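Local atomic coordinates of toxin PAU_02230 (Photorhabdus asymbiotica subsp. asymbiotica ATCC 43949, PDB entry 6HV6), a protein that acts as a bacterial toxin, also known as PaTox, whose modelled part combines a helical region with an antiparallel beta-sheet of six strands. Residues A[90-95]-A[106-110]; A[191-195]-A[231-237]. The protein carries 1 engineered substitution. All coordinates share one frame; numbering follows the deposited sequence.

Contact 1. Residues A[90-95]-A[106-110]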
ATOM      1  N   ALA A  90      12.761  11.855 -13.842  1.00 31.62           N
ATOM      2  CA  ALA A  90      11.604  11.149 -14.377  1.00 31.74           C
ATOM      3  C   ALA A  90      10.320  11.911 -14.106  1.00 35.56           C
ATOM      4  O   ALA A  90       9.391  11.874 -14.923  1.00 37.84           O
ATOM      5  CB  ALA A  90      11.524   9.740 -13.794  1.00 32.48           C
ATOM      6  N   LEU A  91      10.258  12.620 -12.977  1.00 37.54           N
ATOM      7  CA  LEU A  91       9.103  13.457 -12.668  1.00 41.66           C
ATOM      8  C   LEU A  91       8.956  14.610 -13.656  1.00 39.57           C
ATOM      9  O   LEU A  91       7.833  15.038 -13.940  1.00 41.39           O
ATOM     10  CB  LEU A  91       9.223  13.998 -11.247  1.00 47.62           C
ATOM     11  CG  LEU A  91       9.303  12.960 -10.126  1.00 55.05           C
ATOM     12  CD1 LEU A  91       9.473  13.660  -8.786  1.00 56.58           C
ATOM     13  CD2 LEU A  91       8.063  12.071 -10.115  1.00 59.31           C
ATOM     14  N   ASP A  92      10.064  15.127 -14.188  1.00 38.99           N
ATOM     15  CA  ASP A  92       9.973  16.193 -15.181  1.00 44.43           C
ATOM     16  C   ASP A  92       9.531  15.677 -16.544  1.00 47.12           C
ATOM     17  O   ASP A  92       8.920  16.426 -17.315  1.00 46.85           O
ATOM     18  CB  ASP A  92      11.315  16.903 -15.328  1.00 48.76           C
ATOM     19  CG  ASP A  92      11.693  17.701 -14.096  1.00 60.29           C
ATOM     20  OD1 ASP A  92      10.781  18.127 -13.355  1.00 62.36           O
ATOM     21  OD2 ASP A  92      12.906  17.903 -13.873  1.00 62.25           O
ATOM     22  N   TYR A  93       9.849  14.424 -16.870  1.00 40.46           N
ATOM     23  CA  TYR A  93       9.473  13.865 -18.159  1.00 36.26           C
ATOM     24  C   TYR A  93       8.088  13.227 -18.156  1.00 42.60           C
ATOM     25  O   TYR A  93       7.606  12.846 -19.227  1.00 49.86           O
ATOM     26  CB  TYR A  93      10.521  12.847 -18.616  1.00 31.78           C
ATOM     27  CG  TYR A  93      11.776  13.486 -19.173  1.00 35.22           C
ATOM     28  CD1 TYR A  93      11.815  13.960 -20.477  1.00 39.15           C
ATOM     29  CD2 TYR A  93      12.924  13.607 -18.396  1.00 33.40           C
ATOM     30  CE1 TYR A  93      12.963  14.542 -20.996  1.00 38.09           C
ATOM     31  CE2 TYR A  93      14.074  14.189 -18.898  1.00 39.39           C
ATOM     32  CZ  TYR A  93      14.090  14.656 -20.199  1.00 41.29           C
ATOM     33  OH  TYR A  93      15.229  15.232 -20.707  1.00 37.08           O
ATOM     34  N   ALA A  94       7.434  13.124 -16.999  1.00 42.50           N
ATOM     35  CA  ALA A  94       6.083  12.573 -16.943  1.00 47.01           C
ATOM     36  C   ALA A  94       5.117  13.438 -17.748  1.00 49.76           C
ATOM     37  O   ALA A  94       5.255  14.660 -17.816  1.00 48.28           O
ATOM     38  CB  ALA A  94       5.608  12.472 -15.493  1.00 47.41           C
ATOM     39  N   TYR A  95       4.122  12.791 -18.363  1.00 48.88           N
ATOM     40  CA  TYR A  95       3.221  13.502 -19.263  1.00 53.25           C
ATOM     41  C   TYR A  95       2.378  14.507 -18.493  1.00 57.30           C
ATOM     42  O   TYR A  95       1.776  14.178 -17.465  1.00 62.69           O
ATOM     43  CB  TYR A  95       2.316  12.527 -20.024  1.00 60.92           C
ATOM     44  CG  TYR A  95       1.260  13.211 -20.887  1.00 67.59           C
ATOM     45  CD1 TYR A  95       1.617  13.924 -22.030  1.00 65.67           C
ATOM     46  CD2 TYR A  95      -0.090  13.139 -20.560  1.00 75.38           C
ATOM     47  CE1 TYR A  95       0.661  14.551 -22.816  1.00 66.98           C
ATOM     48  CE2 TYR A  95      -1.058  13.760 -21.344  1.00 76.93           C
ATOM     49  CZ  TYR A  95      -0.675  14.463 -22.470  1.00 74.75           C
ATOM     50  OH  TYR A  95      -1.632  15.080 -23.246  1.00 75.59           O
ATOM     51  N   ALA A 106       9.256  17.106 -25.581  1.00 42.61           N
ATOM     52  CA  ALA A 106      10.127  16.179 -24.869  1.00 40.14           C
ATOM     53  C   ALA A 106       9.309  15.126 -24.139  1.00 36.87           C
ATOM     54  O   ALA A 106       9.700  13.955 -24.075  1.00 36.93           O
ATOM     55  CB  ALA A 106      11.021  16.940 -23.886  1.00 41.94           C
ATOM     56  N   GLN A 107       8.170  15.521 -23.583  1.00 40.89           N
ATOM     57  CA  GLN A 107       7.324  14.552 -22.898  1.00 36.00           C
ATOM     58  C   GLN A 107       6.741  13.542 -23.873  1.00 37.81           C
ATOM     59  O   GLN A 107       6.724  12.341 -23.584  1.00 40.49           O
ATOM     60  CB  GLN A 107       6.230  15.278 -22.122  1.00 40.40           C
ATOM     61  CG  GLN A 107       6.813  16.032 -20.942  1.00 41.48           C
ATOM     62  CD  GLN A 107       5.804  16.882 -20.239  1.00 48.59           C
ATOM     63  OE1 GLN A 107       4.616  16.862 -20.569  1.00 52.46           O
ATOM     64  NE2 GLN A 107       6.261  17.642 -19.257  1.00 46.26           N
ATOM     65  N   GLN A 108       6.281  14.000 -25.041  1.00 41.29           N
ATOM     66  CA  GLN A 108       5.768  13.060 -26.035  1.00 40.74           C
ATOM     67  C   GLN A 108       6.856  12.094 -26.490  1.00 36.13           C
ATOM     68  O   GLN A 108       6.619  10.886 -26.606  1.00 38.65           O
ATOM     69  CB  GLN A 108       5.183  13.810 -27.229  1.00 48.24           C
ATOM     70  CG  GLN A 108       4.451  12.898 -28.202  1.00 67.04           C
ATOM     71  CD  GLN A 108       3.517  13.654 -29.133  1.00 89.12           C
ATOM     72  OE1 GLN A 108       3.681  14.856 -29.349  1.00 96.72           O
ATOM     73  NE2 GLN A 108       2.525  12.953 -29.684  1.00 94.90           N
ATOM     74  N   ALA A 109       8.057  12.608 -26.756  1.00 32.55           N
ATOM     75  CA  ALA A 109       9.150  11.750 -27.206  1.00 33.81           C
ATOM     76  C   ALA A 109       9.560  10.755 -26.126  1.00 34.92           C
ATOM     77  O   ALA A 109       9.804   9.577 -26.414  1.00 34.58           O
ATOM     78  CB  ALA A 109      10.343  12.608 -27.623  1.00 35.45           C
ATOM     79  N   TYR A 110       9.660  11.213 -24.881  1.00 35.37           N
ATOM     80  CA  TYR A 110      10.006  10.311 -23.787  1.00 29.34           C
ATOM     81  C   TYR A 110       8.999   9.169 -23.688  1.00 27.70           C
ATOM     82  O   TYR A 110       9.374   7.994 -23.617  1.00 23.93           O
ATOM     83  CB  TYR A 110      10.061  11.111 -22.488  1.00 28.60           C
ATOM     84  CG  TYR A 110      10.463  10.366 -21.231  1.00 27.68           C
ATOM     85  CD1 TYR A 110       9.508   9.724 -20.448  1.00 26.38           C
ATOM     86  CD2 TYR A 110      11.795  10.367 -20.789  1.00 24.40           C
ATOM     87  CE1 TYR A 110       9.863   9.072 -19.284  1.00 32.44           C
ATOM     88  CE2 TYR A 110      12.159   9.720 -19.625  1.00 31.02           C
ATOM     89  CZ  TYR A 110      11.189   9.076 -18.870  1.00 29.30           C
ATOM     90  OH  TYR A 110      11.551   8.431 -17.702  1.00 27.89           O
TER
HETATM   91  O   HOH W   1       6.049  11.736 -20.815  1.00 33.90           O
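Tyr93 lays its CB over the middle of the Tyr110 ring, and this overlap is the heart of the contact. The CB stands 3.5 Å from the ring centroid and only 8° off the normal, a CH-pi contact made squarely on the face. The Tyr93 ring continues beyond that point: the two planes stay within 15° of parallel, but with centroids 4.8 Å apart the rings are slid so far that they barely overlap. In Tyr110, CG opposite the backbone N sends the side chain out from helix 101-115 toward Tyr93, and chi2 of -88° turns the ring face to Tyr93 CB. A tyrosine suits this place twice over, since the flat ring packs while the hydroxyl, 4.1 Å from Ala90 CB, hydrogen-bonds to the hydroxyl of Tyr137. Small Ala106 lets the Tyr93 ring come close, its CB lying 4.2 Å from Tyr93 CE1.

Gln107 works on the chain just after Tyr93. Its extended side chain passes the backbone of Tyr93 and Ala94, bringing CD to 3.3 Å from Ala94 O. The amide is held by the loop: OE1 accepts from Asn96 N, and NE2 makes a weak bond to Ser99 OG, which together probably help to hold its rotation. Water 1 donates to Gln107 O at 2.9 Å; its leg to Tyr93 O, at 2.5 Å, is suspiciously short, so a bridge is doubtful. Helix 144-176 backs the tyrosines through Lys147 and Ala151. Two consecutive antiparallel helices joined by a short loop form a helical hairpin, here with aromatic packing between them.

Contact 2. Residues A[191-195]-A[231-237]; sequences YLKGK and ITSNPLY
The side chain of Leu192 meets Tyr237 at about a right angle, Leu192 CD2 lying 3.7 Å from Tyr237 CD1 at an oblique approach to the ring. Ile231, from the same segment as Tyr237, places CG1 over one face of that ring, 3.6 Å above the plane and toward the rim, so leucine, isoleucine and aromatic ring make one apolar cluster. With CG1 opposite the backbone N (chi1 -175°), Ile231 reaches across in extended form, and CD1 ends 3.7 Å from Leu192 O and close to Tyr191 O as well.

Lys195 crosses Tyr237 almost perpendicularly at its hydroxyl end, with Lys195 CB 3.5 Å from Tyr237 OH. A bend at chi2 (-76°) turns the methylenes past the phenol, and the chain then slides antiparallel to Ile231, Lys195 CE coming 3.8 Å from Ile231 CG2. The methyl CG2 of Thr232 lies beside the same CE. A long lysine suits this partly exposed place because its methylenes can cover the phenol end and both methyls. Lys193, poorly ordered, sends NZ to Ile225 O.

Each segment also shapes itself. Leu192 to Lys195 form a type I' turn closed by Lys195 N to Leu192 O. Both central residues have positive phi: Lys193 departs from the helix there, and glycine suits position 194. The cap anchors the helix start from which Tyr237 projects: Asn234 OD1 accepts from Tyr237 N at 3.0 Å, nearly straight at 167° and on an in-plane lone pair, with a weak second bond from Leu236 N. Here a beta turn following helix 188-191 packs against the asparagine N-capped start of helix 235-244.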
ATOM      1  N   TYR A 191       1.643  -5.430  -2.967  1.00 32.74           N
ATOM      2  CA  TYR A 191       0.777  -6.312  -3.735  1.00 35.19           C
ATOM      3  C   TYR A 191      -0.182  -5.575  -4.659  1.00 40.37           C
ATOM      4  O   TYR A 191      -0.805  -6.224  -5.506  1.00 44.76           O
ATOM      5  CB  TYR A 191      -0.006  -7.263  -2.812  1.00 30.79           C
ATOM      6  CG  TYR A 191      -0.940  -6.631  -1.812  1.00 27.32           C
ATOM      7  CD1 TYR A 191      -0.615  -6.593  -0.461  1.00 25.53           C
ATOM      8  CD2 TYR A 191      -2.166  -6.102  -2.203  1.00 29.05           C
ATOM      9  CE1 TYR A 191      -1.466  -6.043   0.461  1.00 27.53           C
ATOM     10  CE2 TYR A 191      -3.018  -5.540  -1.285  1.00 24.13           C
ATOM     11  CZ  TYR A 191      -2.658  -5.515   0.045  1.00 26.16           C
ATOM     12  OH  TYR A 191      -3.490  -4.956   0.971  1.00 25.79           O
ATOM     13  N   LEU A 192      -0.310  -4.251  -4.543  1.00 30.97           N
ATOM     14  CA  LEU A 192      -1.153  -3.507  -5.469  1.00 38.27           C
ATOM     15  C   LEU A 192      -0.432  -3.097  -6.744  1.00 50.56           C
ATOM     16  O   LEU A 192      -1.073  -2.535  -7.634  1.00 56.59           O
ATOM     17  CB  LEU A 192      -1.741  -2.261  -4.803  1.00 38.80           C
ATOM     18  CG  LEU A 192      -2.945  -2.534  -3.897  1.00 36.46           C
ATOM     19  CD1 LEU A 192      -3.539  -1.227  -3.386  1.00 38.72           C
ATOM     20  CD2 LEU A 192      -3.997  -3.387  -4.596  1.00 42.36           C
ATOM     21  N   LYS A 193       0.871  -3.347  -6.852  1.00 55.12           N
ATOM     22  CA  LYS A 193       1.608  -3.127  -8.096  1.00 66.86           C
ATOM     23  C   LYS A 193       1.398  -1.712  -8.632  1.00 69.78           C
ATOM     24  O   LYS A 193       1.110  -1.509  -9.814  1.00 81.62           O
ATOM     25  CB  LYS A 193       1.206  -4.151  -9.156  1.00 72.97           C
ATOM     26  CG  LYS A 193       1.421  -5.597  -8.774  1.00 76.15           C
ATOM     27  CD  LYS A 193       0.956  -6.509  -9.904  1.00 76.61           C
ATOM     28  CE  LYS A 193       1.082  -7.952  -9.497  1.00 71.37           C
ATOM     29  NZ  LYS A 193       0.616  -8.086  -8.092  1.00 66.36           N
ATOM     30  N   GLY A 194       1.520  -0.725  -7.750  1.00 59.69           N
ATOM     31  CA  GLY A 194       1.385   0.657  -8.163  1.00 50.69           C
ATOM     32  C   GLY A 194      -0.024   1.122  -8.465  1.00 51.15           C
ATOM     33  O   GLY A 194      -0.211   2.302  -8.785  1.00 51.17           O
ATOM     34  N   LYS A 195      -1.024   0.244  -8.385  1.00 47.25           N
ATOM     35  CA  LYS A 195      -2.407   0.675  -8.515  1.00 37.80           C
ATOM     36  C   LYS A 195      -2.770   1.610  -7.357  1.00 36.95           C
ATOM     37  O   LYS A 195      -2.092   1.630  -6.327  1.00 38.09           O
ATOM     38  CB  LYS A 195      -3.341  -0.538  -8.544  1.00 40.30           C
ATOM     39  CG  LYS A 195      -3.213  -1.405  -9.803  1.00 42.07           C
ATOM     40  CD  LYS A 195      -3.886  -0.747 -10.997  1.00 46.39           C
ATOM     41  CE  LYS A 195      -3.895  -1.659 -12.212  1.00 59.65           C
ATOM     42  NZ  LYS A 195      -2.522  -1.821 -12.763  1.00 67.78           N
ATOM     43  N   ILE A 231      -3.603  -8.030 -12.469  1.00 25.04           N
ATOM     44  CA  ILE A 231      -4.268  -7.694 -11.213  1.00 26.31           C
ATOM     45  C   ILE A 231      -5.707  -7.255 -11.451  1.00 30.73           C
ATOM     46  O   ILE A 231      -6.581  -7.497 -10.606  1.00 27.21           O
ATOM     47  CB  ILE A 231      -3.465  -6.628 -10.441  1.00 26.20           C
ATOM     48  CG1 ILE A 231      -4.094  -6.384  -9.071  1.00 27.47           C
ATOM     49  CG2 ILE A 231      -3.367  -5.329 -11.236  1.00 28.55           C
ATOM     50  CD1 ILE A 231      -3.293  -5.443  -8.208  1.00 31.35           C
ATOM     51  N   THR A 232      -5.996  -6.639 -12.603  1.00 29.61           N
ATOM     52  CA  THR A 232      -7.361  -6.213 -12.865  1.00 30.12           C
ATOM     53  C   THR A 232      -8.304  -7.389 -13.104  1.00 35.68           C
ATOM     54  O   THR A 232      -9.522  -7.181 -13.123  1.00 40.61           O
ATOM     55  CB  THR A 232      -7.407  -5.245 -14.061  1.00 32.63           C
ATOM     56  OG1 THR A 232      -6.950  -5.900 -15.246  1.00 38.60           O
ATOM     57  CG2 THR A 232      -6.524  -4.029 -13.790  1.00 33.05           C
ATOM     58  N   SER A 233      -7.779  -8.605 -13.278  1.00 30.86           N
ATOM     59  CA  SER A 233      -8.593  -9.818 -13.344  1.00 28.40           C
ATOM     60  C   SER A 233      -8.499 -10.659 -12.074  1.00 27.67           C
ATOM     61  O   SER A 233      -8.986 -11.794 -12.061  1.00 31.81           O
ATOM     62  CB  SER A 233      -8.191 -10.671 -14.545  1.00 29.24           C
ATOM     63  OG  SER A 233      -8.496 -10.029 -15.755  1.00 37.84           O
ATOM     64  N   ASN A 234      -7.859 -10.145 -11.031  1.00 27.60           N
ATOM     65  CA  ASN A 234      -7.785 -10.831  -9.736  1.00 26.80           C
ATOM     66  C   ASN A 234      -9.098 -10.623  -9.000  1.00 27.66           C
ATOM     67  O   ASN A 234      -9.522  -9.478  -8.824  1.00 25.47           O
ATOM     68  CB  ASN A 234      -6.617 -10.284  -8.903  1.00 25.12           C
ATOM     69  CG  ASN A 234      -6.507 -10.955  -7.523  1.00 30.70           C
ATOM     70  OD1 ASN A 234      -7.156 -10.529  -6.578  1.00 30.57           O
ATOM     71  ND2 ASN A 234      -5.704 -12.024  -7.420  1.00 21.03           N
ATOM     72  N   PRO A 235      -9.782 -11.686  -8.556  1.00 27.32           N
ATOM     73  CA  PRO A 235     -11.122 -11.484  -7.987  1.00 30.47           C
ATOM     74  C   PRO A 235     -11.114 -10.710  -6.676  1.00 26.47           C
ATOM     75  O   PRO A 235     -12.065  -9.966  -6.413  1.00 30.97           O
ATOM     76  CB  PRO A 235     -11.660 -12.915  -7.818  1.00 31.16           C
ATOM     77  CG  PRO A 235     -10.460 -13.777  -7.773  1.00 31.42           C
ATOM     78  CD  PRO A 235      -9.399 -13.108  -8.601  1.00 28.59           C
ATOM     79  N   LEU A 236     -10.062 -10.814  -5.867  1.00 23.02           N
ATOM     80  CA  LEU A 236     -10.042 -10.062  -4.616  1.00 24.64           C
ATOM     81  C   LEU A 236      -9.843  -8.578  -4.874  1.00 25.61           C
ATOM     82  O   LEU A 236     -10.517  -7.741  -4.267  1.00 26.62           O
ATOM     83  CB  LEU A 236      -8.947 -10.594  -3.687  1.00 22.54           C
ATOM     84  CG  LEU A 236      -8.816  -9.847  -2.355  1.00 25.39           C
ATOM     85  CD1 LEU A 236     -10.150  -9.815  -1.593  1.00 28.60           C
ATOM     86  CD2 LEU A 236      -7.748 -10.519  -1.490  1.00 24.30           C
ATOM     87  N   TYR A 237      -8.913  -8.234  -5.770  1.00 28.06           N
ATOM     88  CA  TYR A 237      -8.720  -6.838  -6.154  1.00 28.88           C
ATOM     89  C   TYR A 237      -9.986  -6.242  -6.759  1.00 30.21           C
ATOM     90  O   TYR A 237     -10.364  -5.111  -6.430  1.00 31.05           O
ATOM     91  CB  TYR A 237      -7.559  -6.721  -7.139  1.00 27.55           C
ATOM     92  CG  TYR A 237      -7.325  -5.300  -7.608  1.00 27.29           C
ATOM     93  CD1 TYR A 237      -6.875  -4.331  -6.735  1.00 26.12           C
ATOM     94  CD2 TYR A 237      -7.554  -4.936  -8.927  1.00 31.24           C
ATOM     95  CE1 TYR A 237      -6.663  -3.028  -7.155  1.00 25.97           C
ATOM     96  CE2 TYR A 237      -7.347  -3.638  -9.359  1.00 37.05           C
ATOM     97  CZ  TYR A 237      -6.894  -2.689  -8.469  1.00 32.18           C
ATOM     98  OH  TYR A 237      -6.681  -1.394  -8.883  1.00 28.92           O
TER

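The two contacts do not touch: their centres are 26 Å apart and their nearest atoms about 13 Å. Contact 1 lies toward the periphery, its centre about 26 Å from the centre of the chain, whereas that of contact 2 is only 11 Å from it. They follow one another along the sequence, with helix 144-176 and strand 182-185 in between; side chains of contact 1 rest on that long helix. Contact 1 joins neighbouring helices across ten residues, while contact 2 bridges 35, mostly helical. A molecule of 1,2-ethanediol lies about 3 Å from the Asp92 side chain in contact 1, probably carried over from crystallisation.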